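Local coordinates for protein NADPH-ferredoxin reductase FprA (Mycobacterium tuberculosis, PDB 1LQT) that uses bound FAD to pass electrons between NADPH and ferredoxin, and may supply electrons to cytochrome P450 systems, at residues A[2-7]-A[32-37]; A[113-118]-A[275-280]; A[190-195]-A[263-268]; A[428-433]-A[441-446]. All coordinates share one frame; numbering follows the deposited sequence.

Contacts 1 and 3 are of one kind, two neighbouring parallel strands, one pair in the FAD-side sheet and the other in the NADP-side sheet; their centres are about 53 Å apart, on opposite sides of the chain's centre. Each is bonded through the backbone, but contact 1 adds mainly apolar packing, whereas contact 3 carries a salt bridge and two waters. Contacts 2 and 3 lie close, about 10 Å between nearest atoms, without touching; strands 265-270 and 273-279 follow each other, yet contact 2 sets a turn against a strand with one backbone bond. Contact 4, a helix against the loop that follows it, is built round one buried glutamate. All four are partly buried, mixing interior and surface residues.

Contact 1 of 4, residues A[2-7]-A[32-37]; sequences RPYYIA and LDMAVD
The tight part of this contact lies where Tyr4 meets Leu32. The Tyr4 and Leu32 side chains cross at about a right angle, Leu32 CD1 coming to the ring edge in its plane, 3.4 Å from Tyr4 CE2. On the same face Met34, in one of its two conformers, brings SD near Ile6 CG1, at 3.6 Å. Leu22 of helix 13-28 covers Ile6 and Met34 here. The backbones are parallel strands, joined by four hydrogen bonds; Ile6 N to Ala35 O is nearly straight, at 170°. Strand 4-9, helix 13-28 and strand 34-40 form the beta-alpha-beta unit that opens the Rossmann-type FAD-binding domain, with the Ala7 side chain about 10 Å from the bound cofactor. The other face, bearing Tyr5, Ala35, Ala7 and Asp37, is more thinly packed between the two strands: Tyr5 CD1 reaches Ala35 CB at 3.7 Å. Asp37 turns its carboxylate to Arg77 and Tyr97. Toward the chain start the pair opens to solvent, where the side chain of exposed Asp33 meets Pro3 through its CB, 3.9 Å from Pro3 CB.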
loop_
_atom_site.group_PDB
_atom_site.type_symbol
_atom_site.label_atom_id
_atom_site.label_comp_id
_atom_site.label_asym_id
_atom_site.label_seq_id
_atom_site.Cartn_x
_atom_site.Cartn_y
_atom_site.Cartn_z
ATOM N N ARG A 2 -15.208 8.084 33.410
ATOM C CA ARG A 2 -15.363 7.640 32.009
ATOM C C ARG A 2 -14.025 7.305 31.396
ATOM O O ARG A 2 -12.986 7.811 31.786
ATOM C CB ARG A 2 -16.009 8.744 31.199
ATOM C CG ARG A 2 -15.144 9.980 30.955
ATOM C CD ARG A 2 -15.850 10.915 29.990
ATOM N NE ARG A 2 -15.123 12.102 29.617
ATOM C CZ ARG A 2 -14.217 12.137 28.644
ATOM N NH1 ARG A 2 -13.894 11.032 27.989
ATOM N NH2 ARG A 2 -13.635 13.271 28.336
ATOM N N PRO A 3 -14.058 6.478 30.382
ATOM C CA PRO A 3 -12.846 6.257 29.605
ATOM C C PRO A 3 -12.612 7.465 28.705
ATOM O O PRO A 3 -13.526 8.230 28.440
ATOM C CB PRO A 3 -13.206 5.033 28.753
ATOM C CG PRO A 3 -14.655 5.146 28.552
ATOM C CD PRO A 3 -15.210 5.733 29.837
ATOM N N TYR A 4 -11.386 7.611 28.223
ATOM C CA TYR A 4 -11.144 8.464 27.077
ATOM C C TYR A 4 -11.722 7.766 25.855
ATOM O O TYR A 4 -11.668 6.541 25.758
ATOM C CB TYR A 4 -9.651 8.681 26.860
ATOM C CG TYR A 4 -9.006 9.566 27.905
ATOM C CD1 TYR A 4 -9.413 10.864 28.089
ATOM C CD2 TYR A 4 -7.957 9.110 28.668
ATOM C CE1 TYR A 4 -8.814 11.676 29.033
ATOM C CE2 TYR A 4 -7.328 9.944 29.595
ATOM C CZ TYR A 4 -7.780 11.223 29.769
ATOM O OH TYR A 4 -7.196 12.068 30.691
ATOM N N TYR A 5 -12.248 8.561 24.933
ATOM C CA TYR A 5 -12.827 8.067 23.694
ATOM C C TYR A 5 -11.900 8.511 22.579
ATOM O O TYR A 5 -11.694 9.711 22.350
ATOM C CB TYR A 5 -14.201 8.667 23.455
ATOM C CG TYR A 5 -15.202 8.212 24.457
ATOM C CD1 TYR A 5 -15.874 7.014 24.291
ATOM C CD2 TYR A 5 -15.457 8.950 25.590
ATOM C CE1 TYR A 5 -16.795 6.571 25.243
ATOM C CE2 TYR A 5 -16.384 8.515 26.540
ATOM C CZ TYR A 5 -17.023 7.330 26.351
ATOM O OH TYR A 5 -17.939 6.894 27.284
ATOM N N ILE A 6 -11.362 7.525 21.878
ATOM C CA ILE A 6 -10.451 7.790 20.765
ATOM C C ILE A 6 -11.050 7.237 19.488
ATOM O O ILE A 6 -11.484 6.105 19.441
ATOM C CB ILE A 6 -9.103 7.086 20.995
ATOM C CG1 ILE A 6 -8.583 7.272 22.430
ATOM C CG2 ILE A 6 -8.085 7.563 19.977
ATOM C CD1 ILE A 6 -8.314 8.654 22.846
ATOM N N ALA A 7 -11.043 8.069 18.455
ATOM C CA ALA A 7 -11.430 7.616 17.118
ATOM C C ALA A 7 -10.163 7.394 16.334
ATOM O O ALA A 7 -9.234 8.195 16.394
ATOM C CB ALA A 7 -12.260 8.652 16.399
ATOM N N LEU A 32 -6.739 5.278 34.160
ATOM C CA LEU A 32 -6.666 5.506 32.726
ATOM C C LEU A 32 -7.453 4.395 32.041
ATOM O O LEU A 32 -7.086 3.235 32.109
ATOM C CB LEU A 32 -5.234 5.484 32.241
ATOM C CG LEU A 32 -5.067 5.801 30.750
ATOM C CD1 LEU A 32 -5.571 7.161 30.377
ATOM C CD2 LEU A 32 -3.608 5.640 30.317
ATOM N N ASP A 33 -8.545 4.770 31.425
ATOM C CA ASP A 33 -9.389 3.838 30.700
ATOM C C ASP A 33 -9.572 4.352 29.277
ATOM O O ASP A 33 -9.511 5.553 29.049
ATOM C CB ASP A 33 -10.736 3.694 31.416
ATOM C CG ASP A 33 -10.580 3.494 32.919
ATOM O OD1 ASP A 33 -10.044 2.468 33.306
ATOM O OD2 ASP A 33 -10.939 4.335 33.790
ATOM N N MET A 34 -9.801 3.437 28.349
ATOM C CA MET A 34 -9.847 3.753 26.934
ATOM C C MET A 34 -11.017 3.069 26.248
ATOM O O MET A 34 -11.372 1.935 26.548
ATOM C CB MET A 34 -8.569 3.323 26.210
ATOM C CG MET A 34 -7.388 4.254 26.395
ATOM S SD MET A 34 -7.497 5.838 25.542
ATOM C CE MET A 34 -5.943 6.514 26.136
ATOM N N ALA A 35 -11.587 3.768 25.282
ATOM C CA ALA A 35 -12.591 3.249 24.352
ATOM C C ALA A 35 -12.079 3.682 22.983
ATOM O O ALA A 35 -11.769 4.852 22.788
ATOM C CB ALA A 35 -13.946 3.843 24.624
ATOM N N VAL A 36 -12.029 2.753 22.041
ATOM C CA VAL A 36 -11.529 3.005 20.697
ATOM C C VAL A 36 -12.577 2.661 19.651
ATOM O O VAL A 36 -13.060 1.540 19.618
ATOM C CB VAL A 36 -10.274 2.139 20.456
ATOM C CG1 VAL A 36 -9.780 2.268 19.000
ATOM C CG2 VAL A 36 -9.190 2.459 21.441
ATOM N N ASP A 37 -12.938 3.630 18.820
ATOM C CA ASP A 37 -13.813 3.450 17.672
ATOM C C ASP A 37 -12.963 3.629 16.430
ATOM O O ASP A 37 -12.313 4.649 16.248
ATOM C CB ASP A 37 -14.927 4.490 17.660
ATOM C CG ASP A 37 -16.006 4.247 18.687
ATOM O OD1 ASP A 37 -16.070 3.132 19.231
ATOM O OD2 ASP A 37 -16.799 5.175 18.940
#

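Contact 2 of 4, residues A[113-118]-A[275-280]; sequences NIPGED and PIEIKG
Apolar contact across this pair centres on Ile114, whose CD1 touches Pro275 CB at 3.8 Å and Ile278 CG1 at 4.0 Å. The Ile114 side chain crosses Pro275 at about a right angle, and chi1 of 66° wedges CG1 between its own backbone N and carbonyl carbon, sending CD1 in among these partners. On the more exposed flank, Pro115 CB packs alongside the extended Glu277 chain, 3.9 Å from Glu277 CG. A single hydrogen bond crosses the contact, Ile278 N to Pro115 O at 2.9 Å, almost straight at 176°. The acceptor belongs to a type II beta turn running from Ile114 to Glu117, which lies against strand 273-279, an outermost strand of a three-stranded antiparallel sheet. In that strand Ile276 and Glu277 both face Val288, a classic beta bulge. A CA-H...O contact follows the hydrogen bond, Gly116 CA to Ile278 O at 3.2 Å; Gly116 has a positive phi (89°), as is usual for glycine at this position of a type II turn. Within the turn segment, Glu117 OE1 receives weak bonds from the backbone N atoms of Asn113 and Ile114, while OE2 takes Leu112 N. The Pro275 side chain lies about 5 Å from the bound NADP derivative.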
loop_
_atom_site.group_PDB
_atom_site.type_symbol
_atom_site.label_atom_id
_atom_site.label_comp_id
_atom_site.label_asym_id
_atom_site.label_seq_id
_atom_site.Cartn_x
_atom_site.Cartn_y
_atom_site.Cartn_z
ATOM N N ASN A 113 4.800 12.445 -14.646
ATOM C CA ASN A 113 4.746 13.754 -15.286
ATOM C C ASN A 113 5.483 13.787 -16.626
ATOM O O ASN A 113 6.357 14.608 -16.858
ATOM C CB ASN A 113 5.219 14.852 -14.354
ATOM C CG ASN A 113 4.464 14.860 -13.069
ATOM O OD1 ASN A 113 3.230 14.809 -13.056
ATOM N ND2 ASN A 113 5.196 14.841 -11.974
ATOM N N ILE A 114 5.084 12.877 -17.516
ATOM C CA ILE A 114 5.645 12.810 -18.857
ATOM C C ILE A 114 4.509 12.751 -19.868
ATOM O O ILE A 114 3.401 12.331 -19.552
ATOM C CB ILE A 114 6.591 11.598 -19.016
ATOM C CG1 ILE A 114 5.855 10.252 -18.913
ATOM C CG2 ILE A 114 7.770 11.695 -18.105
ATOM C CD1 ILE A 114 6.746 9.081 -19.169
ATOM N N PRO A 115 4.782 13.169 -21.101
ATOM C CA PRO A 115 3.756 13.125 -22.132
ATOM C C PRO A 115 3.315 11.700 -22.382
ATOM O O PRO A 115 4.132 10.782 -22.392
ATOM C CB PRO A 115 4.444 13.735 -23.363
ATOM C CG PRO A 115 5.584 14.509 -22.827
ATOM C CD PRO A 115 6.017 13.807 -21.581
ATOM N N GLY A 116 2.016 11.524 -22.575
ATOM C CA GLY A 116 1.434 10.232 -22.839
ATOM C C GLY A 116 1.034 9.443 -21.621
ATOM O O GLY A 116 0.472 8.366 -21.753
ATOM N N GLU A 117 1.325 9.951 -20.425
ATOM C CA GLU A 117 1.042 9.218 -19.213
ATOM C C GLU A 117 -0.442 8.899 -19.027
ATOM O O GLU A 117 -0.766 7.939 -18.354
ATOM C CB GLU A 117 1.581 10.001 -18.036
ATOM C CG GLU A 117 1.478 9.299 -16.701
ATOM C CD GLU A 117 2.267 9.990 -15.607
ATOM O OE1 GLU A 117 2.581 11.216 -15.727
ATOM O OE2 GLU A 117 2.541 9.292 -14.634
ATOM N N ASP A 118 -1.308 9.707 -19.634
ATOM C CA ASP A 118 -2.740 9.498 -19.536
ATOM C C ASP A 118 -3.315 8.585 -20.605
ATOM O O ASP A 118 -4.513 8.372 -20.635
ATOM C CB ASP A 118 -3.455 10.848 -19.612
ATOM C CG ASP A 118 -3.041 11.691 -20.860
ATOM O OD1 ASP A 118 -1.923 11.511 -21.490
ATOM O OD2 ASP A 118 -3.803 12.621 -21.266
ATOM N N PRO A 275 11.753 6.790 -18.159
ATOM C CA PRO A 275 10.729 6.967 -19.180
ATOM C C PRO A 275 10.622 8.441 -19.537
ATOM O O PRO A 275 10.463 9.292 -18.672
ATOM C CB PRO A 275 9.468 6.474 -18.514
ATOM C CG PRO A 275 9.673 6.799 -17.047
ATOM C CD PRO A 275 11.158 6.597 -16.821
ATOM N N ILE A 276 10.706 8.749 -20.821
ATOM C CA ILE A 276 10.655 10.115 -21.305
ATOM C C ILE A 276 9.289 10.492 -21.854
ATOM O O ILE A 276 8.793 11.595 -21.630
ATOM C CB ILE A 276 11.746 10.315 -22.397
ATOM C CG1 ILE A 276 13.134 9.911 -21.899
ATOM C CG2 ILE A 276 11.747 11.743 -22.933
ATOM C CD1 ILE A 276 13.640 10.719 -20.717
ATOM N N GLU A 277 8.672 9.582 -22.591
ATOM C CA GLU A 277 7.382 9.813 -23.196
ATOM C C GLU A 277 6.744 8.478 -23.478
ATOM O O GLU A 277 7.439 7.507 -23.783
ATOM C CB GLU A 277 7.558 10.593 -24.505
ATOM C CG GLU A 277 6.266 10.869 -25.237
ATOM C CD GLU A 277 6.389 11.820 -26.407
ATOM O OE1 GLU A 277 7.530 12.172 -26.748
ATOM O OE2 GLU A 277 5.329 12.193 -26.977
ATOM N N ILE A 278 5.426 8.424 -23.388
ATOM C CA ILE A 278 4.658 7.243 -23.733
ATOM C C ILE A 278 3.849 7.613 -24.972
ATOM O O ILE A 278 3.250 8.686 -25.022
ATOM C CB ILE A 278 3.749 6.863 -22.565
ATOM C CG1 ILE A 278 4.597 6.501 -21.343
ATOM C CG2 ILE A 278 2.824 5.708 -22.939
ATOM C CD1 ILE A 278 3.838 6.413 -20.044
ATOM N N LYS A 279 3.875 6.761 -25.999
ATOM C CA LYS A 279 3.286 7.115 -27.307
ATOM C C LYS A 279 2.321 6.072 -27.792
ATOM O O LYS A 279 2.386 4.908 -27.416
ATOM C CB LYS A 279 4.402 7.270 -28.357
ATOM C CG LYS A 279 5.442 8.369 -28.055
ATOM C CD LYS A 279 6.458 8.475 -29.202
ATOM C CE LYS A 279 7.322 9.716 -29.222
ATOM N NZ LYS A 279 8.206 9.711 -30.452
ATOM N N GLY A 280 1.428 6.514 -28.657
ATOM C CA GLY A 280 0.482 5.626 -29.292
ATOM C C GLY A 280 -0.704 6.390 -29.784
ATOM O O GLY A 280 -0.924 7.522 -29.377
#

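Contact 3 of 4, residues A[190-195]-A[263-268]; sequences GIQEVV and GHRRMV
Glu193 and Arg266 face each other across two parallel strands of the six-stranded sheet in the Rossmann-type NADP-binding domain, strand 193-197 beside strand 265-270. Their side chains lie side by side and point the same way, forming a salt bridge in which Arg266 NE donates a hydrogen bond to Glu193 OE1 at 2.7 Å. The oxygen sits at the edge of the guanidinium, near its plane, and is met nearly along its C-O axis, although the carboxylate plane is turned 43° from that of the guanidinium. The arginine chain bends at chi3 (55°), which brings NE rather than the far end of the group to the glutamate. Val268 crosses the glutamate obliquely, its CG2 3.8 Å from Glu193 CD.

The backbone sets this pairing. Glu193 and Arg266 are bridge partners with side chains on the same face, and the bonds from Arg266 N to Gln192 O and from Val194 N to Arg266 O fix their level; Val268 N to Val194 O, the straightest at 174°, continues the series. A further shell holds the pair from outside: Arg149 engages Glu193 OE2 in a second salt bridge, so that each carboxylate oxygen has an arginine, while Val224 packs on Arg266. On the opposite face Val194 and Met267 meet helix 157-167.

Toward the strand starts polar groups take over. Gln192, exposed, crosses Arg265 at about a right angle, with its OE1 3.7 Å from Arg265 CG. One water donates to Gly263 O at 3.2 Å and, more weakly, to Gln192 OE1.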
loop_
_atom_site.group_PDB
_atom_site.type_symbol
_atom_site.label_atom_id
_atom_site.label_comp_id
_atom_site.label_asym_id
_atom_site.label_seq_id
_atom_site.Cartn_x
_atom_site.Cartn_y
_atom_site.Cartn_z
ATOM N N GLY A 190 -0.900 -13.322 -22.049
ATOM C CA GLY A 190 -0.595 -12.479 -23.197
ATOM C C GLY A 190 0.789 -11.870 -23.121
ATOM O O GLY A 190 1.528 -11.819 -24.097
ATOM N N ILE A 191 1.138 -11.443 -21.934
ATOM C CA ILE A 191 2.417 -10.791 -21.748
ATOM C C ILE A 191 3.537 -11.821 -21.765
ATOM O O ILE A 191 3.520 -12.794 -21.029
ATOM C CB ILE A 191 2.402 -9.978 -20.442
ATOM C CG1 ILE A 191 1.461 -8.792 -20.610
ATOM C CG2 ILE A 191 3.796 -9.560 -20.064
ATOM C CD1 ILE A 191 1.060 -8.200 -19.361
ATOM N N GLN A 192 4.513 -11.572 -22.620
ATOM C CA GLN A 192 5.673 -12.452 -22.749
ATOM C C GLN A 192 6.911 -11.864 -22.094
ATOM O O GLN A 192 7.833 -12.582 -21.819
ATOM C CB GLN A 192 5.962 -12.721 -24.229
ATOM C CG GLN A 192 4.811 -13.420 -24.965
ATOM C CD GLN A 192 4.575 -14.838 -24.512
ATOM O OE1 GLN A 192 5.435 -15.474 -23.875
ATOM N NE2 GLN A 192 3.399 -15.357 -24.845
ATOM N N GLU A 193 6.928 -10.551 -21.888
ATOM C CA GLU A 193 8.083 -9.881 -21.311
ATOM C C GLU A 193 7.621 -8.688 -20.495
ATOM O O GLU A 193 6.786 -7.911 -20.959
ATOM C CB GLU A 193 9.035 -9.368 -22.400
ATOM C CG GLU A 193 10.267 -8.664 -21.886
ATOM C CD GLU A 193 11.269 -8.352 -22.985
ATOM O OE1 GLU A 193 12.015 -9.254 -23.356
ATOM O OE2 GLU A 193 11.287 -7.217 -23.484
ATOM N N VAL A 194 8.166 -8.567 -19.294
ATOM C CA VAL A 194 8.034 -7.363 -18.497
ATOM C C VAL A 194 9.424 -6.770 -18.348
ATOM O O VAL A 194 10.341 -7.459 -17.946
ATOM C CB VAL A 194 7.463 -7.649 -17.090
ATOM C CG1 VAL A 194 7.435 -6.387 -16.256
ATOM C CG2 VAL A 194 6.066 -8.234 -17.179
ATOM N N VAL A 195 9.541 -5.502 -18.676
ATOM C CA VAL A 195 10.792 -4.776 -18.501
ATOM C C VAL A 195 10.623 -3.838 -17.312
ATOM O O VAL A 195 9.749 -2.987 -17.299
ATOM C CB VAL A 195 11.188 -3.965 -19.737
ATOM C CG1 VAL A 195 12.556 -3.375 -19.535
ATOM C CG2 VAL A 195 11.167 -4.862 -20.978
ATOM N N GLY A 263 11.977 -19.114 -25.700
ATOM C CA GLY A 263 10.787 -19.877 -25.368
ATOM C C GLY A 263 10.197 -19.624 -24.005
ATOM O O GLY A 263 9.185 -20.198 -23.650
ATOM N N HIS A 264 10.813 -18.780 -23.214
ATOM C CA HIS A 264 10.361 -18.528 -21.861
ATOM C C HIS A 264 9.802 -17.131 -21.767
ATOM O O HIS A 264 10.124 -16.271 -22.558
ATOM C CB HIS A 264 11.557 -18.708 -20.918
ATOM C CG HIS A 264 12.095 -20.100 -20.915
ATOM N ND1 HIS A 264 11.889 -20.966 -19.867
ATOM C CD2 HIS A 264 12.799 -20.790 -21.843
ATOM C CE1 HIS A 264 12.444 -22.134 -20.146
ATOM N NE2 HIS A 264 13.003 -22.054 -21.343
ATOM N N ARG A 265 8.931 -16.910 -20.804
ATOM C CA ARG A 265 8.538 -15.550 -20.502
ATOM C C ARG A 265 9.737 -14.882 -19.818
ATOM O O ARG A 265 10.563 -15.563 -19.232
ATOM C CB ARG A 265 7.278 -15.522 -19.647
ATOM C CG ARG A 265 6.053 -16.160 -20.340
ATOM C CD ARG A 265 4.794 -16.162 -19.414
ATOM N NE ARG A 265 5.092 -17.013 -18.266
ATOM C CZ ARG A 265 4.289 -17.366 -17.263
ATOM N NH1 ARG A 265 3.036 -16.887 -17.191
ATOM N NH2 ARG A 265 4.772 -18.197 -16.307
ATOM N N ARG A 266 9.831 -13.558 -19.930
ATOM C CA ARG A 266 11.026 -12.834 -19.480
ATOM C C ARG A 266 10.672 -11.683 -18.533
ATOM O O ARG A 266 9.803 -10.898 -18.845
ATOM C CB ARG A 266 11.766 -12.237 -20.686
ATOM C CG ARG A 266 12.411 -13.258 -21.608
ATOM C CD ARG A 266 12.727 -12.699 -23.005
ATOM N NE ARG A 266 13.548 -11.485 -23.018
ATOM C CZ ARG A 266 14.869 -11.440 -23.093
ATOM N NH1 ARG A 266 15.564 -12.554 -23.090
ATOM N NH2 ARG A 266 15.485 -10.265 -23.163
ATOM N N MET A 267 11.432 -11.576 -17.446
ATOM C CA MET A 267 11.399 -10.436 -16.556
ATOM C C MET A 267 12.760 -9.782 -16.669
ATOM O O MET A 267 13.734 -10.318 -16.171
ATOM C CB MET A 267 11.119 -10.867 -15.127
ATOM C CG MET A 267 10.885 -9.688 -14.215
ATOM S SD MET A 267 10.656 -10.157 -12.488
ATOM C CE MET A 267 9.123 -11.076 -12.562
ATOM N N VAL A 268 12.818 -8.635 -17.338
ATOM C CA VAL A 268 14.072 -7.971 -17.680
ATOM C C VAL A 268 14.288 -6.768 -16.773
ATOM O O VAL A 268 13.375 -5.960 -16.591
ATOM C CB VAL A 268 14.011 -7.462 -19.149
ATOM C CG1 VAL A 268 15.287 -6.748 -19.528
ATOM C CG2 VAL A 268 13.718 -8.581 -20.121
HETATM O O HOH W 1 2.254 -13.911 -18.848
HETATM O O HOH W 2 6.521 -18.537 -23.092
#

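Contact 4 of 4, residues A[428-433]-A[441-446]; sequences AFERAA and RVKLAS
The chain after helix 420-434 returns along that helix, drawing Arg441 CA to 4.0 Å from Arg431 CA, with Val442 N hydrogen-bonded to Glu430 O. Glu430 is the side chain on which the contact turns, lying buried with both oxygens engaged. Its OE1 uses the anti lone pair to receive Arg441 NH1 at 2.9 Å, close to the guanidinium plane, the two flat groups being 75° apart. Its OE2 takes the backbone N of Leu444, also at 2.9 Å, with the donor 33° out of the carboxylate plane. Arg50 adds a salt bridge to OE1, so two arginines share that oxygen and would be expected to favour the charged carboxylate. Arg441 CG stands between its own N and carbonyl carbon (chi1 68°), and a bend at chi3 carries the guanidinium over the helix, where Arg431 CG lies 3.7 Å above one face. The neighbouring charges of Arg431 and Arg441 are both met by Asp427. Ala433 CB meets Val442 CB at 3.9 Å. Leu444 crosses the Phe429 side chain at about a right angle, CD2 being 3.8 Å from Phe429 CE2. The arrangement joins helix 420-434 to helix 447-454 through a returning loop near the C-terminus, Ser446 being the N-cap of the latter, whose Ile453 packs against both Phe429 and Leu444.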
loop_
_atom_site.group_PDB
_atom_site.type_symbol
_atom_site.label_atom_id
_atom_site.label_comp_id
_atom_site.label_asym_id
_atom_site.label_seq_id
_atom_site.Cartn_x
_atom_site.Cartn_y
_atom_site.Cartn_z
ATOM N N ALA A 428 -16.380 -14.554 6.423
ATOM C CA ALA A 428 -16.763 -15.941 6.324
ATOM C C ALA A 428 -17.220 -16.295 4.920
ATOM O O ALA A 428 -16.903 -17.378 4.420
ATOM C CB ALA A 428 -17.850 -16.231 7.336
ATOM N N PHE A 429 -17.986 -15.416 4.306
ATOM C CA PHE A 429 -18.448 -15.647 2.945
ATOM C C PHE A 429 -17.275 -15.813 1.995
ATOM O O PHE A 429 -17.240 -16.736 1.188
ATOM C CB PHE A 429 -19.329 -14.465 2.544
ATOM C CG PHE A 429 -20.037 -14.615 1.228
ATOM C CD1 PHE A 429 -21.382 -14.971 1.174
ATOM C CD2 PHE A 429 -19.381 -14.366 0.027
ATOM C CE1 PHE A 429 -22.042 -15.060 -0.018
ATOM C CE2 PHE A 429 -20.034 -14.481 -1.155
ATOM C CZ PHE A 429 -21.367 -14.831 -1.176
ATOM N N GLU A 430 -16.314 -14.907 2.070
ATOM C CA GLU A 430 -15.182 -14.928 1.171
ATOM C C GLU A 430 -14.338 -16.170 1.374
ATOM O O GLU A 430 -13.932 -16.818 0.428
ATOM C CB GLU A 430 -14.352 -13.663 1.354
ATOM C CG GLU A 430 -15.039 -12.380 0.927
ATOM C CD GLU A 430 -14.124 -11.176 1.018
ATOM O OE1 GLU A 430 -13.167 -11.221 1.831
ATOM O OE2 GLU A 430 -14.339 -10.199 0.275
ATOM N N ARG A 431 -14.071 -16.514 2.623
ATOM C CA ARG A 431 -13.266 -17.692 2.900
ATOM C C ARG A 431 -13.948 -18.965 2.424
ATOM O O ARG A 431 -13.327 -19.828 1.838
ATOM C CB ARG A 431 -12.862 -17.777 4.369
ATOM C CG ARG A 431 -11.790 -16.793 4.774
ATOM C CD ARG A 431 -11.310 -16.926 6.207
ATOM N NE ARG A 431 -12.265 -16.345 7.132
ATOM C CZ ARG A 431 -13.176 -17.011 7.831
ATOM N NH1 ARG A 431 -13.285 -18.335 7.773
ATOM N NH2 ARG A 431 -13.992 -16.324 8.587
ATOM N N ALA A 432 -15.250 -19.079 2.679
ATOM C CA ALA A 432 -15.985 -20.272 2.250
ATOM C C ALA A 432 -16.062 -20.356 0.736
ATOM O O ALA A 432 -16.174 -21.443 0.188
ATOM C CB ALA A 432 -17.376 -20.290 2.860
ATOM N N ALA A 433 -16.006 -19.226 0.044
ATOM C CA ALA A 433 -15.988 -19.222 -1.398
ATOM C C ALA A 433 -14.675 -19.766 -1.942
ATOM O O ALA A 433 -14.648 -20.392 -2.974
ATOM C CB ALA A 433 -16.240 -17.826 -1.920
ATOM N N ARG A 441 -9.457 -17.335 -0.005
ATOM C CA ARG A 441 -10.748 -16.686 -0.095
ATOM C C ARG A 441 -10.969 -16.276 -1.543
ATOM O O ARG A 441 -10.023 -16.230 -2.335
ATOM C CB ARG A 441 -10.851 -15.456 0.812
ATOM C CG ARG A 441 -9.972 -14.311 0.396
ATOM C CD ARG A 441 -10.090 -13.083 1.302
ATOM N NE ARG A 441 -9.707 -13.371 2.679
ATOM C CZ ARG A 441 -10.473 -13.231 3.784
ATOM N NH1 ARG A 441 -11.726 -12.761 3.759
ATOM N NH2 ARG A 441 -9.960 -13.567 4.951
ATOM N N VAL A 442 -12.224 -15.965 -1.861
ATOM C CA VAL A 442 -12.561 -15.249 -3.098
ATOM C C VAL A 442 -13.218 -13.987 -2.639
ATOM O O VAL A 442 -14.238 -14.023 -1.973
ATOM C CB VAL A 442 -13.474 -16.049 -4.052
ATOM C CG1 VAL A 442 -13.761 -15.241 -5.280
ATOM C CG2 VAL A 442 -12.877 -17.379 -4.393
ATOM N N LYS A 443 -12.612 -12.861 -2.966
ATOM C CA LYS A 443 -13.072 -11.582 -2.492
ATOM C C LYS A 443 -14.253 -11.049 -3.258
ATOM O O LYS A 443 -14.368 -11.197 -4.460
ATOM C CB LYS A 443 -11.939 -10.566 -2.562
ATOM C CG LYS A 443 -10.823 -10.820 -1.588
ATOM C CD LYS A 443 -9.709 -9.817 -1.778
ATOM C CE LYS A 443 -8.595 -10.041 -0.813
ATOM N NZ LYS A 443 -7.430 -9.113 -1.119
ATOM N N LEU A 444 -15.120 -10.365 -2.509
ATOM C CA LEU A 444 -16.201 -9.578 -3.074
ATOM C C LEU A 444 -15.547 -8.255 -3.526
ATOM O O LEU A 444 -14.976 -7.517 -2.720
ATOM C CB LEU A 444 -17.261 -9.362 -2.003
ATOM C CG LEU A 444 -17.965 -10.646 -1.561
ATOM C CD1 LEU A 444 -18.655 -10.430 -0.249
ATOM C CD2 LEU A 444 -18.965 -11.093 -2.615
ATOM N N ALA A 445 -15.625 -7.976 -4.823
ATOM C CA ALA A 445 -14.763 -6.986 -5.458
ATOM C C ALA A 445 -15.397 -5.626 -5.706
ATOM O O ALA A 445 -14.745 -4.734 -6.224
ATOM C CB ALA A 445 -14.219 -7.540 -6.769
ATOM N N SER A 446 -16.658 -5.477 -5.340
ATOM C CA SER A 446 -17.359 -4.208 -5.482
ATOM C C SER A 446 -18.055 -3.859 -4.179
ATOM O O SER A 446 -18.397 -4.738 -3.396
ATOM C CB SER A 446 -18.421 -4.270 -6.592
ATOM O OG SER A 446 -19.482 -5.141 -6.257
#